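PDB 2D4E: 5-carboxymethyl-2-hydroxymuconate semialdehyde dehydrogenase from Thermus thermophilus, which probably catalyses the NAD-dependent oxidation of 5-carboxymethyl-2-hydroxymuconate semialdehyde to the corresponding acid, as a tetrameric member of the aldehyde dehydrogenase family. Local coordinates for residues Met1-Arg6 and Ile10-Ile15; Pro337-Thr342 and Ser380-Asp385; Arg484-Thr489 and Asp493-Leu498; Ala133-Tyr138 and Leu187-Thr192. All coordinates share one frame; numbering follows the deposited sequence.

Interaction 1 of 4, residues Met1-Arg6 and Ile10-Ile15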
# COMPACT_ATOMS: atom_id res chain seq x y z
N MET C 1 -5.19 53.89 13.19
CA MET C 1 -5.19 54.35 11.77
C MET C 1 -6.00 53.40 10.91
O MET C 1 -5.64 52.24 10.74
CB MET C 1 -3.76 54.41 11.23
CG MET C 1 -3.35 55.74 10.60
SD MET C 1 -4.26 56.24 9.11
CE MET C 1 -3.28 55.50 7.83
N ARG C 2 -7.11 53.89 10.37
CA ARG C 2 -7.96 53.09 9.50
C ARG C 2 -7.28 53.18 8.13
O ARG C 2 -7.40 54.19 7.44
CB ARG C 2 -9.36 53.70 9.42
CG ARG C 2 -10.33 52.96 8.51
CD ARG C 2 -11.35 53.94 7.93
NE ARG C 2 -12.48 53.27 7.28
CZ ARG C 2 -13.48 52.69 7.94
NH1 ARG C 2 -13.50 52.69 9.26
NH2 ARG C 2 -14.46 52.11 7.27
N TYR C 3 -6.55 52.14 7.75
CA TYR C 3 -5.86 52.18 6.47
C TYR C 3 -6.80 52.06 5.28
O TYR C 3 -6.52 52.61 4.22
CB TYR C 3 -4.78 51.09 6.40
CG TYR C 3 -3.73 51.22 7.47
CD1 TYR C 3 -3.80 50.46 8.64
CD2 TYR C 3 -2.70 52.17 7.36
CE1 TYR C 3 -2.87 50.64 9.68
CE2 TYR C 3 -1.78 52.36 8.39
CZ TYR C 3 -1.87 51.59 9.55
OH TYR C 3 -0.97 51.77 10.57
N ALA C 4 -7.91 51.36 5.45
CA ALA C 4 -8.88 51.19 4.37
C ALA C 4 -10.22 50.69 4.89
O ALA C 4 -10.30 50.21 6.02
CB ALA C 4 -8.32 50.22 3.33
N ASP C 5 -11.27 50.79 4.08
CA ASP C 5 -12.59 50.33 4.51
C ASP C 5 -12.60 48.83 4.75
O ASP C 5 -13.28 48.34 5.65
CB ASP C 5 -13.65 50.68 3.46
CG ASP C 5 -13.87 52.17 3.33
OD1 ASP C 5 -14.03 52.82 4.38
OD2 ASP C 5 -13.88 52.68 2.19
N ARG C 6 -11.85 48.10 3.93
CA ARG C 6 -11.76 46.66 4.05
C ARG C 6 -10.31 46.22 3.85
O ARG C 6 -9.59 46.79 3.03
CB ARG C 6 -12.64 45.98 3.00
CG ARG C 6 -14.06 46.54 2.89
CD ARG C 6 -14.91 45.70 1.96
NE ARG C 6 -15.26 44.41 2.55
CZ ARG C 6 -16.17 44.24 3.51
NH1 ARG C 6 -16.84 45.29 3.98
NH2 ARG C 6 -16.42 43.03 4.00
N ILE C 10 -12.06 42.00 4.86
CA ILE C 10 -12.70 42.20 6.16
C ILE C 10 -12.98 43.68 6.40
O ILE C 10 -12.10 44.53 6.20
CB ILE C 10 -11.80 41.64 7.29
CG1 ILE C 10 -11.49 40.17 7.03
CG2 ILE C 10 -12.49 41.80 8.64
CD1 ILE C 10 -10.47 39.57 7.99
N SER C 11 -14.20 44.00 6.81
CA SER C 11 -14.58 45.39 7.05
C SER C 11 -13.86 45.95 8.26
O SER C 11 -13.60 45.23 9.23
CB SER C 11 -16.10 45.50 7.27
OG SER C 11 -16.46 44.96 8.53
N TRP C 12 -13.53 47.23 8.22
CA TRP C 12 -12.84 47.84 9.34
C TRP C 12 -13.71 47.76 10.60
O TRP C 12 -13.20 47.67 11.71
CB TRP C 12 -12.46 49.29 9.03
CG TRP C 12 -11.37 49.79 9.93
CD1 TRP C 12 -11.51 50.46 11.11
CD2 TRP C 12 -9.96 49.53 9.79
NE1 TRP C 12 -10.29 50.63 11.71
CE2 TRP C 12 -9.32 50.07 10.92
CE3 TRP C 12 -9.19 48.89 8.81
CZ2 TRP C 12 -7.93 49.99 11.11
CZ3 TRP C 12 -7.80 48.80 9.00
CH2 TRP C 12 -7.19 49.35 10.14
N GLU C 13 -15.03 47.80 10.41
CA GLU C 13 -15.97 47.72 11.53
C GLU C 13 -15.77 46.42 12.30
O GLU C 13 -15.77 46.41 13.53
CB GLU C 13 -17.42 47.82 11.04
CG GLU C 13 -17.84 49.21 10.54
CD GLU C 13 -17.07 49.68 9.32
OE1 GLU C 13 -17.03 48.93 8.31
OE2 GLU C 13 -16.51 50.80 9.36
N THR C 14 -15.62 45.32 11.56
CA THR C 14 -15.40 44.01 12.15
C THR C 14 -14.11 44.02 12.97
O THR C 14 -14.07 43.53 14.10
CB THR C 14 -15.27 42.92 11.07
OG1 THR C 14 -16.50 42.83 10.35
CG2 THR C 14 -14.95 41.57 11.69
N ILE C 15 -13.05 44.57 12.38
CA ILE C 15 -11.75 44.65 13.05
C ILE C 15 -11.86 45.31 14.43
O ILE C 15 -11.34 44.79 15.41
CB ILE C 15 -10.74 45.45 12.19
CG1 ILE C 15 -10.37 44.63 10.95
CG2 ILE C 15 -9.49 45.79 13.00
CD1 ILE C 15 -9.48 45.37 9.98

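Interaction 2 of 4, residues Pro337-Thr342 and Ser380-Asp385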
# COMPACT_ATOMS: atom_id res chain seq x y z
N PRO C 337 0.30 45.32 10.91
CA PRO C 337 -0.35 44.11 10.40
C PRO C 337 -1.67 44.38 9.67
O PRO C 337 -2.01 43.66 8.74
CB PRO C 337 -0.56 43.27 11.67
CG PRO C 337 0.57 43.69 12.54
CD PRO C 337 0.59 45.19 12.35
N LEU C 338 -2.39 45.41 10.10
CA LEU C 338 -3.67 45.76 9.49
C LEU C 338 -3.57 46.66 8.26
O LEU C 338 -4.58 47.02 7.67
CB LEU C 338 -4.58 46.40 10.54
CG LEU C 338 -4.93 45.50 11.73
CD1 LEU C 338 -5.70 46.28 12.79
CD2 LEU C 338 -5.74 44.32 11.24
N ASP C 339 -2.34 47.02 7.89
CA ASP C 339 -2.11 47.87 6.72
C ASP C 339 -1.88 46.98 5.49
O ASP C 339 -0.89 46.25 5.41
CB ASP C 339 -0.89 48.77 6.96
CG ASP C 339 -0.54 49.65 5.77
OD1 ASP C 339 0.37 50.49 5.91
OD2 ASP C 339 -1.17 49.52 4.69
N PRO C 340 -2.79 47.03 4.50
CA PRO C 340 -2.63 46.20 3.30
C PRO C 340 -1.30 46.35 2.55
O PRO C 340 -0.94 45.49 1.75
CB PRO C 340 -3.85 46.57 2.45
CG PRO C 340 -4.25 47.93 2.96
CD PRO C 340 -4.04 47.80 4.44
N GLU C 341 -0.57 47.43 2.83
CA GLU C 341 0.71 47.66 2.16
C GLU C 341 1.89 46.97 2.86
O GLU C 341 2.96 46.83 2.28
CB GLU C 341 1.00 49.16 2.09
CG GLU C 341 0.07 49.92 1.18
CD GLU C 341 0.15 49.43 -0.25
OE1 GLU C 341 1.22 49.63 -0.88
OE2 GLU C 341 -0.84 48.84 -0.74
N THR C 342 1.67 46.55 4.10
CA THR C 342 2.71 45.90 4.89
C THR C 342 3.12 44.52 4.36
O THR C 342 2.27 43.74 3.94
CB THR C 342 2.25 45.72 6.35
OG1 THR C 342 1.93 47.00 6.92
CG2 THR C 342 3.34 45.03 7.18
N SER C 380 7.79 53.16 9.70
CA SER C 380 7.09 52.25 8.81
C SER C 380 7.23 52.77 7.39
O SER C 380 7.74 53.87 7.17
CB SER C 380 5.61 52.18 9.16
OG SER C 380 4.91 53.31 8.67
N PHE C 381 6.78 51.97 6.44
CA PHE C 381 6.82 52.33 5.03
C PHE C 381 6.05 53.64 4.82
O PHE C 381 6.37 54.42 3.92
CB PHE C 381 6.18 51.21 4.20
CG PHE C 381 5.70 51.65 2.85
CD1 PHE C 381 6.61 51.97 1.84
CD2 PHE C 381 4.34 51.78 2.59
CE1 PHE C 381 6.17 52.41 0.59
CE2 PHE C 381 3.89 52.22 1.34
CZ PHE C 381 4.80 52.54 0.34
N ARG C 382 5.03 53.87 5.65
CA ARG C 382 4.22 55.08 5.52
C ARG C 382 4.73 56.25 6.36
O ARG C 382 4.06 57.28 6.46
CB ARG C 382 2.76 54.79 5.91
CG ARG C 382 2.09 53.75 5.04
CD ARG C 382 0.58 53.82 5.19
NE ARG C 382 -0.10 52.73 4.51
CZ ARG C 382 -1.31 52.85 3.96
NH1 ARG C 382 -1.95 54.00 4.01
NH2 ARG C 382 -1.88 51.80 3.38
N GLY C 383 5.90 56.08 6.97
CA GLY C 383 6.47 57.14 7.78
C GLY C 383 5.98 57.17 9.21
O GLY C 383 6.24 58.14 9.93
N GLU C 384 5.27 56.13 9.64
CA GLU C 384 4.75 56.06 11.00
C GLU C 384 5.86 55.66 11.97
O GLU C 384 6.82 54.99 11.59
CB GLU C 384 3.63 55.02 11.10
CG GLU C 384 2.45 55.25 10.19
CD GLU C 384 1.64 53.98 9.97
OE1 GLU C 384 2.18 53.04 9.34
OE2 GLU C 384 0.49 53.90 10.43
N ASP C 385 5.71 56.06 13.23
CA ASP C 385 6.68 55.71 14.26
C ASP C 385 6.35 54.30 14.74
O ASP C 385 5.22 54.02 15.14
CB ASP C 385 6.60 56.72 15.41
CG ASP C 385 7.30 56.24 16.67
OD1 ASP C 385 8.42 55.69 16.56
OD2 ASP C 385 6.74 56.43 17.77
O HOH W 1 1.73 50.62 8.58

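Interaction 3 of 4, residues Arg484-Thr489 and Asp493-Leu498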
# COMPACT_ATOMS: atom_id res chain seq x y z
N ARG C 484 8.57 11.31 13.67
CA ARG C 484 7.21 10.96 13.30
C ARG C 484 6.78 11.85 12.14
O ARG C 484 7.47 12.81 11.79
CB ARG C 484 6.25 11.17 14.47
CG ARG C 484 6.60 10.42 15.73
CD ARG C 484 5.95 9.07 15.74
NE ARG C 484 6.10 8.39 17.03
CZ ARG C 484 5.59 7.20 17.30
NH1 ARG C 484 4.89 6.56 16.36
NH2 ARG C 484 5.78 6.63 18.48
N ARG C 485 5.62 11.55 11.57
CA ARG C 485 5.11 12.33 10.46
C ARG C 485 3.63 12.62 10.59
O ARG C 485 2.89 11.87 11.23
CB ARG C 485 5.38 11.59 9.15
CG ARG C 485 6.85 11.42 8.81
CD ARG C 485 7.46 12.69 8.23
NE ARG C 485 8.87 12.50 7.90
CZ ARG C 485 9.87 12.60 8.78
NH1 ARG C 485 9.63 12.91 10.05
NH2 ARG C 485 11.12 12.38 8.39
N GLU C 486 3.21 13.73 9.98
CA GLU C 486 1.81 14.13 9.95
C GLU C 486 1.46 14.14 8.46
O GLU C 486 2.35 14.12 7.61
CB GLU C 486 1.62 15.54 10.52
CG GLU C 486 1.66 15.65 12.04
CD GLU C 486 0.46 14.99 12.72
OE1 GLU C 486 -0.52 14.66 12.03
OE2 GLU C 486 0.50 14.82 13.95
N GLY C 487 0.16 14.17 8.15
CA GLY C 487 -0.25 14.19 6.76
C GLY C 487 -0.91 12.90 6.28
O GLY C 487 -0.27 11.85 6.25
N GLY C 488 -2.19 12.99 5.92
CA GLY C 488 -2.93 11.83 5.44
C GLY C 488 -2.76 10.54 6.24
O GLY C 488 -2.92 10.52 7.46
N THR C 489 -2.43 9.46 5.53
CA THR C 489 -2.25 8.16 6.16
C THR C 489 -1.03 8.09 7.08
O THR C 489 -0.98 7.25 7.99
CB THR C 489 -2.12 7.05 5.10
OG1 THR C 489 -1.00 7.34 4.25
CG2 THR C 489 -3.38 6.98 4.26
N ASP C 493 -0.09 6.40 11.81
CA ASP C 493 0.91 5.67 12.58
C ASP C 493 1.10 6.19 13.99
O ASP C 493 1.57 5.46 14.86
CB ASP C 493 2.24 5.66 11.84
CG ASP C 493 2.31 4.54 10.82
OD1 ASP C 493 2.41 3.36 11.26
OD2 ASP C 493 2.26 4.83 9.60
N PHE C 494 0.72 7.44 14.21
CA PHE C 494 0.84 8.01 15.54
C PHE C 494 -0.47 7.99 16.32
O PHE C 494 -0.49 7.60 17.48
CB PHE C 494 1.36 9.45 15.47
CG PHE C 494 1.32 10.18 16.79
CD1 PHE C 494 0.28 11.06 17.08
CD2 PHE C 494 2.29 9.95 17.76
CE1 PHE C 494 0.22 11.72 18.32
CE2 PHE C 494 2.25 10.60 19.00
CZ PHE C 494 1.20 11.49 19.28
N TYR C 495 -1.55 8.39 15.66
CA TYR C 495 -2.86 8.46 16.32
C TYR C 495 -3.61 7.14 16.51
O TYR C 495 -4.61 7.12 17.22
CB TYR C 495 -3.77 9.44 15.57
CG TYR C 495 -3.22 10.86 15.53
CD1 TYR C 495 -2.62 11.37 14.37
CD2 TYR C 495 -3.30 11.69 16.65
CE1 TYR C 495 -2.11 12.67 14.33
CE2 TYR C 495 -2.78 12.99 16.62
CZ TYR C 495 -2.19 13.47 15.46
OH TYR C 495 -1.68 14.74 15.44
N THR C 496 -3.14 6.06 15.89
CA THR C 496 -3.81 4.77 16.04
C THR C 496 -2.82 3.67 16.39
O THR C 496 -1.61 3.86 16.29
CB THR C 496 -4.55 4.36 14.73
OG1 THR C 496 -3.60 4.06 13.70
CG2 THR C 496 -5.46 5.47 14.26
N ASP C 497 -3.34 2.53 16.82
CA ASP C 497 -2.52 1.37 17.18
C ASP C 497 -2.79 0.23 16.21
O ASP C 497 -3.95 -0.05 15.88
CB ASP C 497 -2.86 0.85 18.59
CG ASP C 497 -2.46 1.81 19.69
OD1 ASP C 497 -1.38 2.44 19.58
OD2 ASP C 497 -3.22 1.92 20.67
N LEU C 498 -1.72 -0.43 15.76
CA LEU C 498 -1.86 -1.56 14.86
C LEU C 498 -2.17 -2.80 15.70
O LEU C 498 -1.75 -2.90 16.85
CB LEU C 498 -0.56 -1.80 14.07
CG LEU C 498 -0.34 -0.94 12.82
CD1 LEU C 498 1.14 -1.00 12.41
CD2 LEU C 498 -1.24 -1.44 11.69

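Interaction 4 of 4, residues Ala133-Tyr138 and Leu187-Thr192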
# COMPACT_ATOMS: atom_id res chain seq x y z
N ALA C 133 -11.55 19.62 6.67
CA ALA C 133 -12.19 19.07 5.49
C ALA C 133 -11.37 17.91 4.94
O ALA C 133 -11.92 16.92 4.45
CB ALA C 133 -12.35 20.16 4.42
N PHE C 134 -10.05 18.06 5.04
CA PHE C 134 -9.11 17.05 4.56
C PHE C 134 -9.20 15.74 5.36
O PHE C 134 -9.49 14.69 4.80
CB PHE C 134 -7.68 17.60 4.65
CG PHE C 134 -6.62 16.63 4.23
CD1 PHE C 134 -6.52 16.21 2.90
CD2 PHE C 134 -5.70 16.14 5.16
CE1 PHE C 134 -5.52 15.33 2.50
CE2 PHE C 134 -4.70 15.25 4.77
CZ PHE C 134 -4.61 14.85 3.43
N TYR C 135 -8.96 15.81 6.66
CA TYR C 135 -9.01 14.61 7.48
C TYR C 135 -10.40 14.01 7.64
O TYR C 135 -10.53 12.85 8.01
CB TYR C 135 -8.38 14.88 8.85
CG TYR C 135 -6.88 14.92 8.78
CD1 TYR C 135 -6.18 16.12 8.85
CD2 TYR C 135 -6.15 13.74 8.62
CE1 TYR C 135 -4.78 16.15 8.75
CE2 TYR C 135 -4.76 13.75 8.53
CZ TYR C 135 -4.08 14.96 8.60
OH TYR C 135 -2.71 14.97 8.54
N ALA C 136 -11.43 14.79 7.33
CA ALA C 136 -12.79 14.30 7.42
C ALA C 136 -12.92 13.09 6.50
O ALA C 136 -13.66 12.15 6.79
CB ALA C 136 -13.78 15.39 7.00
N GLU C 137 -12.19 13.12 5.39
CA GLU C 137 -12.23 12.04 4.40
C GLU C 137 -11.38 10.81 4.76
O GLU C 137 -11.45 9.80 4.07
CB GLU C 137 -11.80 12.56 3.03
CG GLU C 137 -12.65 13.70 2.47
CD GLU C 137 -14.14 13.35 2.35
OE1 GLU C 137 -14.46 12.25 1.87
OE2 GLU C 137 -14.98 14.20 2.73
N TYR C 138 -10.58 10.90 5.82
CA TYR C 138 -9.75 9.76 6.24
C TYR C 138 -10.39 8.99 7.41
O TYR C 138 -10.01 7.85 7.69
CB TYR C 138 -8.35 10.22 6.64
CG TYR C 138 -7.47 10.63 5.48
CD1 TYR C 138 -7.67 11.83 4.81
CD2 TYR C 138 -6.47 9.78 5.01
CE1 TYR C 138 -6.90 12.19 3.71
CE2 TYR C 138 -5.69 10.13 3.90
CZ TYR C 138 -5.91 11.33 3.26
OH TYR C 138 -5.15 11.68 2.16
N LEU C 187 -9.14 13.94 16.08
CA LEU C 187 -10.58 13.71 16.14
C LEU C 187 -11.07 12.75 15.06
O LEU C 187 -11.90 11.88 15.33
CB LEU C 187 -11.33 15.04 16.00
CG LEU C 187 -11.20 16.02 17.17
CD1 LEU C 187 -11.95 17.29 16.82
CD2 LEU C 187 -11.76 15.39 18.44
N ALA C 188 -10.56 12.92 13.84
CA ALA C 188 -10.98 12.05 12.74
C ALA C 188 -10.67 10.59 13.05
O ALA C 188 -11.44 9.69 12.71
CB ALA C 188 -10.28 12.46 11.46
N PHE C 189 -9.55 10.37 13.72
CA PHE C 189 -9.13 9.01 14.04
C PHE C 189 -9.71 8.43 15.32
O PHE C 189 -9.29 7.37 15.78
CB PHE C 189 -7.60 8.97 14.01
CG PHE C 189 -7.02 9.34 12.67
CD1 PHE C 189 -5.76 9.92 12.57
CD2 PHE C 189 -7.75 9.12 11.50
CE1 PHE C 189 -5.24 10.29 11.33
CE2 PHE C 189 -7.24 9.49 10.26
CZ PHE C 189 -5.98 10.07 10.17
N GLY C 190 -10.68 9.14 15.90
CA GLY C 190 -11.34 8.64 17.09
C GLY C 190 -10.76 8.94 18.45
O GLY C 190 -11.14 8.29 19.43
N ASN C 191 -9.87 9.92 18.54
CA ASN C 191 -9.27 10.28 19.82
C ASN C 191 -9.89 11.56 20.38
O ASN C 191 -10.45 12.37 19.64
CB ASN C 191 -7.76 10.48 19.67
CG ASN C 191 -7.05 9.23 19.22
OD1 ASN C 191 -7.18 8.18 19.85
ND2 ASN C 191 -6.30 9.32 18.13
N THR C 192 -9.79 11.73 21.70
CA THR C 192 -10.29 12.94 22.35
C THR C 192 -9.09 13.88 22.48
O THR C 192 -7.94 13.45 22.33
CB THR C 192 -10.91 12.64 23.73
OG1 THR C 192 -9.96 11.93 24.54
CG2 THR C 192 -12.17 11.81 23.58

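Interaction 1 of 4, residues Met1-Arg6 and Ile10-Ile15
The indole of W12 lies between the N-terminal chain and its own helix, and is a worked case of one large ring packed against an N-terminal segment. R2 runs across one ring face: its CG sits 3.6 Å from the centroid of the five-membered ring, 9° off the normal, a clear CH-pi contact. The opposite face is packed by I15 CD1. With CG anti to the backbone N (chi1 179°) and the chain extended as far as NE, R2 slides along the indole and sets one face of its guanidinium over W12 CB. Y3 adds an apolar touch, CD1 to W12 CH2 at 3.9 Å.

Charged groups form the second layer. R2 NH2 donates to the syn lone pair of E13 OE2 at 3.2 Å, almost within the guanidinium plane, and to the anti lone pair of D5 OD1 at 3.0 Å. One arginine thus joins two acids in a salt-bridge network, which probably offsets their mutual repulsion.

Backbone contacts complete the link. W12 N donates to D5 O at 2.8 Å, R6 and S11 form an antiparallel non-hydrogen-bonded pair, and R6 CA approaches I10 O at 3.0 Å in a CA-H...O contact. The R6 guanidinium lies with one face over S11 N, while its NH2 bonds to G9 O.

Strands 6-7 and 10-11 therefore make a small hairpin leading into helix 12-24, with S11 at the N-cap. On the protein side, I10 and I15 pack against helices 103-114 and 118-136.

Interaction 2 of 4, residues Pro337-Thr342 and Ser380-Asp385
R382 brings the NE and NH2 side of its guanidinium obliquely onto the carboxylate of D339, the two side chains arriving from opposite directions with their planes 68° apart. The pairing is two-pronged but far from coplanar. R382 NH2 donates to D339 OD2 at 2.7 Å, tilted from the guanidinium plane, whereas the bond from R382 NE to D339 OD1, also 2.7 Å, is weak because its N-H...O angle is only 124°. The R382 chain is extended from CG to NE, which lets it span the distance between the two loops.

The carboxylate is held from its own loop as well. E341 N donates to D339 OD2 at 2.9 Å in a nearly straight bond, reaching it from the face opposite R382 NH2, so this oxygen is gripped from both sides. On the other oxygen, a water donates to D339 OD1 and to E384 OE1, bridging two acids that would otherwise probably repel each other. S380 OG donates a hydrogen bond to E384 OE1 at 2.8 Å and accepts from E384 N. Other packing is slight: the E341 methylene CG lies 3.5 Å from R382 NH2, and E341 CB approaches the F381 ring obliquely.

Buried D339 thus illustrates an interloop salt bridge whose acid is also held by its own Asx turn. That turn, closed by E341 N, is superimposed on the first part of the type I turn from D339 to T342, and R382 belongs to the type I turn from S380 to G383.

Interaction 3 of 4, residues Arg484-Thr489 and Asp493-Leu498
R484 leans toward F494, its chain bent at chi2, from the loop that leads into helix 488-495, whose far end runs directly into strand 496-504; the loop folds back on the end of the helix it precedes. This strand pairs antiparallel with 154-162, part of the antiparallel arm that serves oligomerisation in this family. One face of the R484 guanidinium lies over F494 CD2, and R484 NE meets the edge of the phenyl ring at 4.2 Å, the two planes 75° apart. The guanidinium's stronger polar partner is D483 of the second subunit, so this packing lies at a subunit interface. R485 turns the other way, its NH1 donating to R484 O at 2.8 Å.

E486 swings back to Y495. The side chains cross at about a right angle, the carboxylate and ring planes 51° apart, and R182 forms a salt bridge with the same OE2 that the hydroxyl engages. The E486 side chain lies about 8 Å from the bound NAD. G487 and G488 follow with positive phi angles, and T489 O lies 4.0 Å from D493 N.

Within the second segment, F494 CD1 sits 3.5 Å above the Y495 ring, over its centre, while E486 OE1 lies at the ring's edge. One short hydrogen bond spans the two segments: Y495 OH donates to E486 OE2 at 2.6 Å, on the syn side and 22° out of the carboxylate plane.

Interaction 4 of 4, residues Ala133-Tyr138 and Leu187-Thr192
F189 brings the far atoms of its ring to Y135 and Y138 near the end of helix 118-136, an example of a contact built from apolar surfaces. F189 CZ lies 4.0 Å from Y135 CD2, and the neighbouring F189 CE2 meets Y138 CB at 3.9 Å, the methylene arriving at the edge of the phenyl ring. The rings of Y135 and F189 are nearly perpendicular, at 89°, but their centroids are 6.0 Å apart and the approach is oblique. A188 adds a further touch: its CB meets Y135 O at 3.5 Å and Y135 CB at 4.0 Å.

Beyond these touches, F134 CD2 packs over the centre of the Y135 ring, and Y138 CE1 lies over a face of F134. Y135 OH accepts a weak hydrogen bond from G487 N. F189, its CG anti to the carbonyl carbon (chi1 -60°), takes its place where helix 175-188 ends in a Schellman motif: G190, at positive phi, is the C-prime residue, with G190 N bonded to L187 O.

Helix 85-101 packs against A136 and A188 through L92, while helix 488-495 borders F189 through A491, L492 and Y495, closing the buried junction between helices 118-136 and 175-188.

Following the chain, interaction 1 closes first, a tight hairpin-to-helix turn at the N terminus. Interaction 4 comes next, spanning 48 residues to join the ends of helices 118-136 and 175-188. Interaction 2 brings together two loops 37 residues apart, and interaction 3 closes a short loop where helix 488-495 runs into arm strand 496-504. All four are in series; none nests or crosses. In space they form two pairs. Interactions 1 and 2 touch, Y3 OH probably bonding to E384 OE2, which ties the terminus to the later loops. Interactions 3 and 4 meet through Y495 O and N191 ND2, about 11 Å between centres. The centres of interactions 2 and 3 are about 43 Å apart.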